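Local coordinates for Glyco_hydro_cc domain-containing protein (Blastomyces gilchristii, PDB 6UB0) that hydrolyses beta-1,3-glucan as a curdlan-specific exo-beta-1,3-glucanase of glycoside hydrolase family 128, subgroup III, at residues F18-W29 and R205-V215. Residues are numbered along the deposited sequence; the frame is centred on the assembly and turned at random.
Sequences FEGGPFSWSYNW and RYASFFVDNLV. With BGC (beta-D-glucopyranose), chain B; GLC (alpha-D-glucopyranose), chain C.
Trp-29 brings the rim of its six-membered ring up to two successive phenylalanines and keeps a face for the sugar. Its edge points toward the face of Phe-210 in an offset edge-to-face pair, planes at 87°, with CZ3 of Trp-29 3.7 Å from CD2 of Phe-210. Phe-209 meets it rim to rim instead, CE1 lying 3.8 Å from Trp-29 CZ2. The peptide bond between the two phenylalanines is cis, and CD1 of Phe-210 lies over the centre of the Phe-209 ring. The bound glucose BGC sits against Trp-29, its C5 3.6 Å from CD2, while the Tyr-27 hydroxyl, hydrogen-bonded to Thr-175 O, lies over the opposite face, toward its rim; NE1 is hydrogen-bonded to Glu-176 of the glycan pocket. Strands 23-27 and 205-208 both belong to the TIM barrel of this family but run 65° apart without pairing, so side chains bridge the interior. Trp-25, turned by chi1 of 74° between its backbone N and carbonyl carbon, brings CZ2 to 3.4 Å from Tyr-206 O and 4.1 Å from Ala-207 CB; its NE1 is hydrogen-bonded to Lys-4 O. Phe-18 meets the short helical turn after strand 205-208, with CE2 3.6 Å from Val-215 CG2 and Leu-214 CB at its ring edge. At the partly exposed end Arg-205 still packs closely, CD 3.5 Å from the centroid of the Trp-25 five-membered ring and the guanidinium stacked nearly parallel to the indole. Looser is Ser-24, whose OG, hydrogen-bonded to Gly-3 O, stays 3.9 Å from Arg-205 NH2, which forms a salt bridge with Glu-41.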
loop_
_atom_site.group_PDB
_atom_site.type_symbol
_atom_site.label_atom_id
_atom_site.label_comp_id
_atom_site.label_asym_id
_atom_site.label_seq_id
_atom_site.Cartn_x
_atom_site.Cartn_y
_atom_site.Cartn_z
ATOM N N PHE A 18 -0.971 11.630 -14.899
ATOM C CA PHE A 18 -0.151 12.030 -13.726
ATOM C C PHE A 18 1.306 12.281 -14.132
ATOM O O PHE A 18 2.100 12.582 -13.229
ATOM C CB PHE A 18 -0.250 10.952 -12.642
ATOM C CG PHE A 18 -1.626 10.906 -12.043
ATOM C CD1 PHE A 18 -1.969 11.811 -11.047
ATOM C CD2 PHE A 18 -2.586 10.001 -12.488
ATOM C CE1 PHE A 18 -3.243 11.811 -10.498
ATOM C CE2 PHE A 18 -3.866 10.012 -11.947
ATOM C CZ PHE A 18 -4.195 10.918 -10.952
ATOM N N GLU A 19 1.632 12.219 -15.426
ATOM C CA GLU A 19 3.014 12.457 -15.940
ATOM C C GLU A 19 3.599 13.748 -15.385
ATOM O O GLU A 19 2.895 14.759 -15.407
ATOM C CB GLU A 19 3.049 12.610 -17.452
ATOM C CG GLU A 19 3.866 11.557 -18.144
ATOM C CD GLU A 19 3.872 11.788 -19.644
ATOM O OE1 GLU A 19 3.710 10.821 -20.391
ATOM O OE2 GLU A 19 3.970 12.967 -20.043
ATOM N N GLY A 20 4.860 13.685 -14.928
ATOM C CA GLY A 20 5.620 14.820 -14.382
ATOM C C GLY A 20 5.195 15.250 -12.997
ATOM O O GLY A 20 5.783 16.238 -12.517
ATOM N N GLY A 21 4.216 14.589 -12.346
ATOM C CA GLY A 21 3.932 14.792 -10.914
ATOM C C GLY A 21 5.024 14.147 -10.047
ATOM O O GLY A 21 5.910 13.481 -10.566
ATOM N N PRO A 22 5.015 14.318 -8.707
ATOM C CA PRO A 22 6.072 13.782 -7.837
ATOM C C PRO A 22 5.853 12.316 -7.446
ATOM O O PRO A 22 5.789 12.008 -6.295
ATOM C CB PRO A 22 5.987 14.644 -6.579
ATOM C CG PRO A 22 4.529 15.070 -6.522
ATOM C CD PRO A 22 4.039 15.131 -7.950
ATOM N N PHE A 23 5.810 11.461 -8.451
ATOM C CA PHE A 23 5.480 10.024 -8.295
ATOM C C PHE A 23 6.757 9.221 -8.476
ATOM O O PHE A 23 7.567 9.533 -9.351
ATOM C CB PHE A 23 4.346 9.643 -9.250
ATOM C CG PHE A 23 3.110 10.479 -9.030
ATOM C CD1 PHE A 23 2.313 10.320 -7.910
ATOM C CD2 PHE A 23 2.727 11.427 -9.941
ATOM C CE1 PHE A 23 1.177 11.096 -7.713
ATOM C CE2 PHE A 23 1.568 12.158 -9.774
ATOM C CZ PHE A 23 0.829 12.046 -8.638
ATOM N N SER A 24 6.976 8.242 -7.617
ATOM C CA SER A 24 8.172 7.389 -7.727
ATOM C C SER A 24 7.729 5.970 -7.978
ATOM O O SER A 24 8.599 5.195 -8.397
ATOM C CB SER A 24 9.016 7.533 -6.498
ATOM O OG SER A 24 8.309 7.069 -5.377
ATOM N N TRP A 25 6.453 5.635 -7.711
ATOM C CA TRP A 25 6.034 4.228 -7.709
ATOM C C TRP A 25 4.546 4.042 -8.022
ATOM O O TRP A 25 3.717 4.991 -7.966
ATOM C CB TRP A 25 6.419 3.585 -6.373
ATOM C CG TRP A 25 5.575 3.997 -5.215
ATOM C CD1 TRP A 25 5.626 5.176 -4.542
ATOM C CD2 TRP A 25 4.531 3.224 -4.596
ATOM N NE1 TRP A 25 4.690 5.197 -3.549
ATOM C CE2 TRP A 25 4.010 4.013 -3.552
ATOM C CE3 TRP A 25 4.002 1.941 -4.844
ATOM C CZ2 TRP A 25 2.953 3.564 -2.761
ATOM C CZ3 TRP A 25 2.964 1.505 -4.065
ATOM C CH2 TRP A 25 2.499 2.283 -3.005
ATOM N N SER A 26 4.237 2.789 -8.346
ATOM C CA SER A 26 2.912 2.336 -8.762
ATOM C C SER A 26 2.673 0.925 -8.259
ATOM O O SER A 26 3.649 0.185 -8.029
ATOM C CB SER A 26 2.734 2.385 -10.216
ATOM O OG SER A 26 3.526 1.419 -10.819
ATOM N N TYR A 27 1.396 0.558 -8.135
ATOM C CA TYR A 27 0.992 -0.850 -7.933
ATOM C C TYR A 27 -0.448 -0.922 -8.384
ATOM O O TYR A 27 -1.063 0.125 -8.526
ATOM C CB TYR A 27 1.299 -1.299 -6.495
ATOM C CG TYR A 27 0.213 -1.085 -5.479
ATOM C CD1 TYR A 27 -0.082 0.197 -5.032
ATOM C CD2 TYR A 27 -0.534 -2.154 -4.976
ATOM C CE1 TYR A 27 -1.109 0.404 -4.110
ATOM C CE2 TYR A 27 -1.495 -1.962 -4.002
ATOM C CZ TYR A 27 -1.806 -0.680 -3.586
ATOM O OH TYR A 27 -2.832 -0.419 -2.696
ATOM N N ASN A 28 -0.904 -2.131 -8.576
ATOM C CA ASN A 28 -2.222 -2.429 -9.136
ATOM C C ASN A 28 -2.859 -3.633 -8.463
ATOM O O ASN A 28 -3.729 -4.247 -9.107
ATOM C CB ASN A 28 -2.091 -2.704 -10.627
ATOM C CG ASN A 28 -1.257 -3.898 -11.021
ATOM O OD1 ASN A 28 -0.533 -4.504 -10.223
ATOM N ND2 ASN A 28 -1.391 -4.247 -12.278
ATOM N N TRP A 29 -2.471 -3.920 -7.225
ATOM C CA TRP A 29 -3.039 -5.055 -6.448
ATOM C C TRP A 29 -2.844 -6.379 -7.177
ATOM O O TRP A 29 -3.569 -7.349 -6.823
ATOM C CB TRP A 29 -4.531 -4.819 -6.229
ATOM C CG TRP A 29 -4.894 -3.669 -5.348
ATOM C CD1 TRP A 29 -4.996 -3.702 -3.997
ATOM C CD2 TRP A 29 -5.211 -2.319 -5.749
ATOM N NE1 TRP A 29 -5.342 -2.475 -3.521
ATOM C CE2 TRP A 29 -5.486 -1.607 -4.567
ATOM C CE3 TRP A 29 -5.280 -1.653 -6.971
ATOM C CZ2 TRP A 29 -5.799 -0.252 -4.541
ATOM C CZ3 TRP A 29 -5.638 -0.309 -6.956
ATOM C CH2 TRP A 29 -5.941 0.365 -5.774
ATOM N N ARG A 205 6.374 5.366 2.078
ATOM C CA ARG A 205 5.618 5.507 0.803
ATOM C C ARG A 205 4.114 5.500 1.054
ATOM O O ARG A 205 3.674 4.943 2.097
ATOM C CB ARG A 205 5.996 4.420 -0.199
ATOM C CG ARG A 205 7.331 4.652 -0.900
ATOM C CD ARG A 205 7.519 3.684 -2.049
ATOM N NE ARG A 205 8.611 4.016 -2.941
ATOM C CZ ARG A 205 9.069 3.245 -3.925
ATOM N NH1 ARG A 205 8.524 2.061 -4.153
ATOM N NH2 ARG A 205 10.059 3.684 -4.696
ATOM N N TYR A 206 3.343 6.166 0.174
ATOM C CA TYR A 206 1.855 6.143 0.290
ATOM C C TYR A 206 1.207 6.261 -1.093
ATOM O O TYR A 206 1.893 6.732 -2.025
ATOM C CB TYR A 206 1.355 7.196 1.281
ATOM C CG TYR A 206 1.669 8.605 0.856
ATOM C CD1 TYR A 206 0.917 9.237 -0.117
ATOM C CD2 TYR A 206 2.783 9.267 1.358
ATOM C CE1 TYR A 206 1.238 10.506 -0.557
ATOM C CE2 TYR A 206 3.101 10.552 0.944
ATOM C CZ TYR A 206 2.359 11.143 -0.062
ATOM O OH TYR A 206 2.691 12.386 -0.497
ATOM N N ALA A 207 -0.098 5.962 -1.163
ATOM C CA ALA A 207 -0.941 6.052 -2.376
ATOM C C ALA A 207 -2.373 6.376 -1.976
ATOM O O ALA A 207 -3.031 5.598 -1.238
ATOM C CB ALA A 207 -0.902 4.782 -3.159
ATOM N N SER A 208 -2.876 7.492 -2.456
ATOM C CA SER A 208 -4.313 7.794 -2.342
ATOM C C SER A 208 -5.079 6.794 -3.173
ATOM O O SER A 208 -4.528 6.299 -4.200
ATOM C CB SER A 208 -4.651 9.192 -2.764
ATOM O OG SER A 208 -5.552 9.739 -1.818
ATOM N N PHE A 209 -6.302 6.500 -2.732
ATOM C CA PHE A 209 -7.133 5.446 -3.344
ATOM C C PHE A 209 -8.178 6.087 -4.262
ATOM O O PHE A 209 -9.104 6.676 -3.771
ATOM C CB PHE A 209 -7.785 4.605 -2.239
ATOM C CG PHE A 209 -8.693 3.527 -2.741
ATOM C CD1 PHE A 209 -8.216 2.271 -3.089
ATOM C CD2 PHE A 209 -10.065 3.763 -2.864
ATOM C CE1 PHE A 209 -9.069 1.274 -3.517
ATOM C CE2 PHE A 209 -10.906 2.762 -3.322
ATOM C CZ PHE A 209 -10.429 1.517 -3.628
ATOM N N PHE A 210 -8.086 5.962 -5.589
ATOM C CA PHE A 210 -6.953 5.495 -6.372
ATOM C C PHE A 210 -7.017 6.154 -7.763
ATOM O O PHE A 210 -8.002 6.886 -8.049
ATOM C CB PHE A 210 -6.950 3.983 -6.526
ATOM C CG PHE A 210 -8.115 3.278 -7.223
ATOM C CD1 PHE A 210 -9.421 3.431 -6.813
ATOM C CD2 PHE A 210 -7.843 2.422 -8.271
ATOM C CE1 PHE A 210 -10.433 2.756 -7.453
ATOM C CE2 PHE A 210 -8.865 1.739 -8.909
ATOM C CZ PHE A 210 -10.148 1.903 -8.486
ATOM N N VAL A 211 -6.021 5.899 -8.597
ATOM C CA VAL A 211 -5.858 6.569 -9.925
ATOM C C VAL A 211 -7.188 6.488 -10.694
ATOM O O VAL A 211 -7.697 7.506 -11.195
ATOM C CB VAL A 211 -4.701 5.912 -10.701
ATOM C CG1 VAL A 211 -4.813 6.175 -12.199
ATOM C CG2 VAL A 211 -3.368 6.327 -10.113
ATOM N N ASP A 212 -7.776 5.301 -10.788
ATOM C CA ASP A 212 -8.916 5.095 -11.713
ATOM C C ASP A 212 -10.103 5.925 -11.245
ATOM O O ASP A 212 -10.996 6.117 -12.069
ATOM C CB ASP A 212 -9.312 3.630 -11.884
ATOM C CG ASP A 212 -8.162 2.797 -12.406
ATOM O OD1 ASP A 212 -7.060 2.956 -11.857
ATOM O OD2 ASP A 212 -8.366 2.007 -13.379
ATOM N N ASN A 213 -10.169 6.333 -9.975
ATOM C CA ASN A 213 -11.300 7.173 -9.511
ATOM C C ASN A 213 -10.897 8.644 -9.632
ATOM O O ASN A 213 -11.778 9.469 -9.485
ATOM C CB ASN A 213 -11.734 6.888 -8.066
ATOM C CG ASN A 213 -12.461 5.570 -7.881
ATOM O OD1 ASN A 213 -12.787 4.858 -8.821
ATOM N ND2 ASN A 213 -12.756 5.230 -6.651
ATOM N N LEU A 214 -9.600 8.949 -9.790
ATOM C CA LEU A 214 -9.045 10.335 -9.797
ATOM C C LEU A 214 -9.014 10.898 -11.217
ATOM O O LEU A 214 -8.690 12.072 -11.357
ATOM C CB LEU A 214 -7.633 10.308 -9.216
ATOM C CG LEU A 214 -7.541 10.075 -7.707
ATOM C CD1 LEU A 214 -6.070 9.955 -7.285
ATOM C CD2 LEU A 214 -8.227 11.204 -6.949
ATOM N N VAL A 215 -9.262 10.037 -12.206
ATOM C CA VAL A 215 -9.382 10.329 -13.667
ATOM C C VAL A 215 -10.787 9.911 -14.118
ATOM O O VAL A 215 -11.268 8.866 -13.635
ATOM C CB VAL A 215 -8.275 9.545 -14.385
ATOM C CG1 VAL A 215 -8.370 9.607 -15.902
ATOM C CG2 VAL A 215 -6.913 10.003 -13.894
HETATM C C2 BGC B . -9.293 -5.193 -4.813
HETATM C C3 BGC B . -8.371 -5.164 -5.995
HETATM C C4 BGC B . -8.787 -3.973 -6.831
HETATM C C5 BGC B . -8.776 -2.689 -5.975
HETATM C C6 BGC B . -9.261 -1.362 -6.575
HETATM C C1 BGC B . -9.319 -3.899 -4.048
HETATM O O2 BGC B . -8.773 -6.226 -3.967
HETATM O O3 BGC B . -8.303 -6.432 -6.715
HETATM O O4 BGC B . -7.859 -3.998 -7.915
HETATM O O5 BGC B . -9.667 -2.768 -4.857
HETATM O O6 BGC B . -10.548 -1.621 -7.201
HETATM C C1 GLC C . -10.267 -1.755 0.037
HETATM C C2 GLC C . -9.851 -2.938 -0.850
HETATM C C3 GLC C . -10.526 -2.862 -2.221
HETATM C C4 GLC C . -12.054 -2.664 -2.031
HETATM C C5 GLC C . -12.366 -1.546 -1.073
HETATM C C6 GLC C . -13.863 -1.288 -0.809
HETATM O O1 GLC C . -9.951 -0.473 -0.528
HETATM O O2 GLC C . -8.433 -3.091 -1.100
HETATM O O3 GLC C . -10.211 -4.042 -2.960
HETATM O O4 GLC C . -12.598 -2.267 -3.245
HETATM O O5 GLC C . -11.710 -1.846 0.160
HETATM O O6 GLC C . -14.477 -2.541 -0.889
#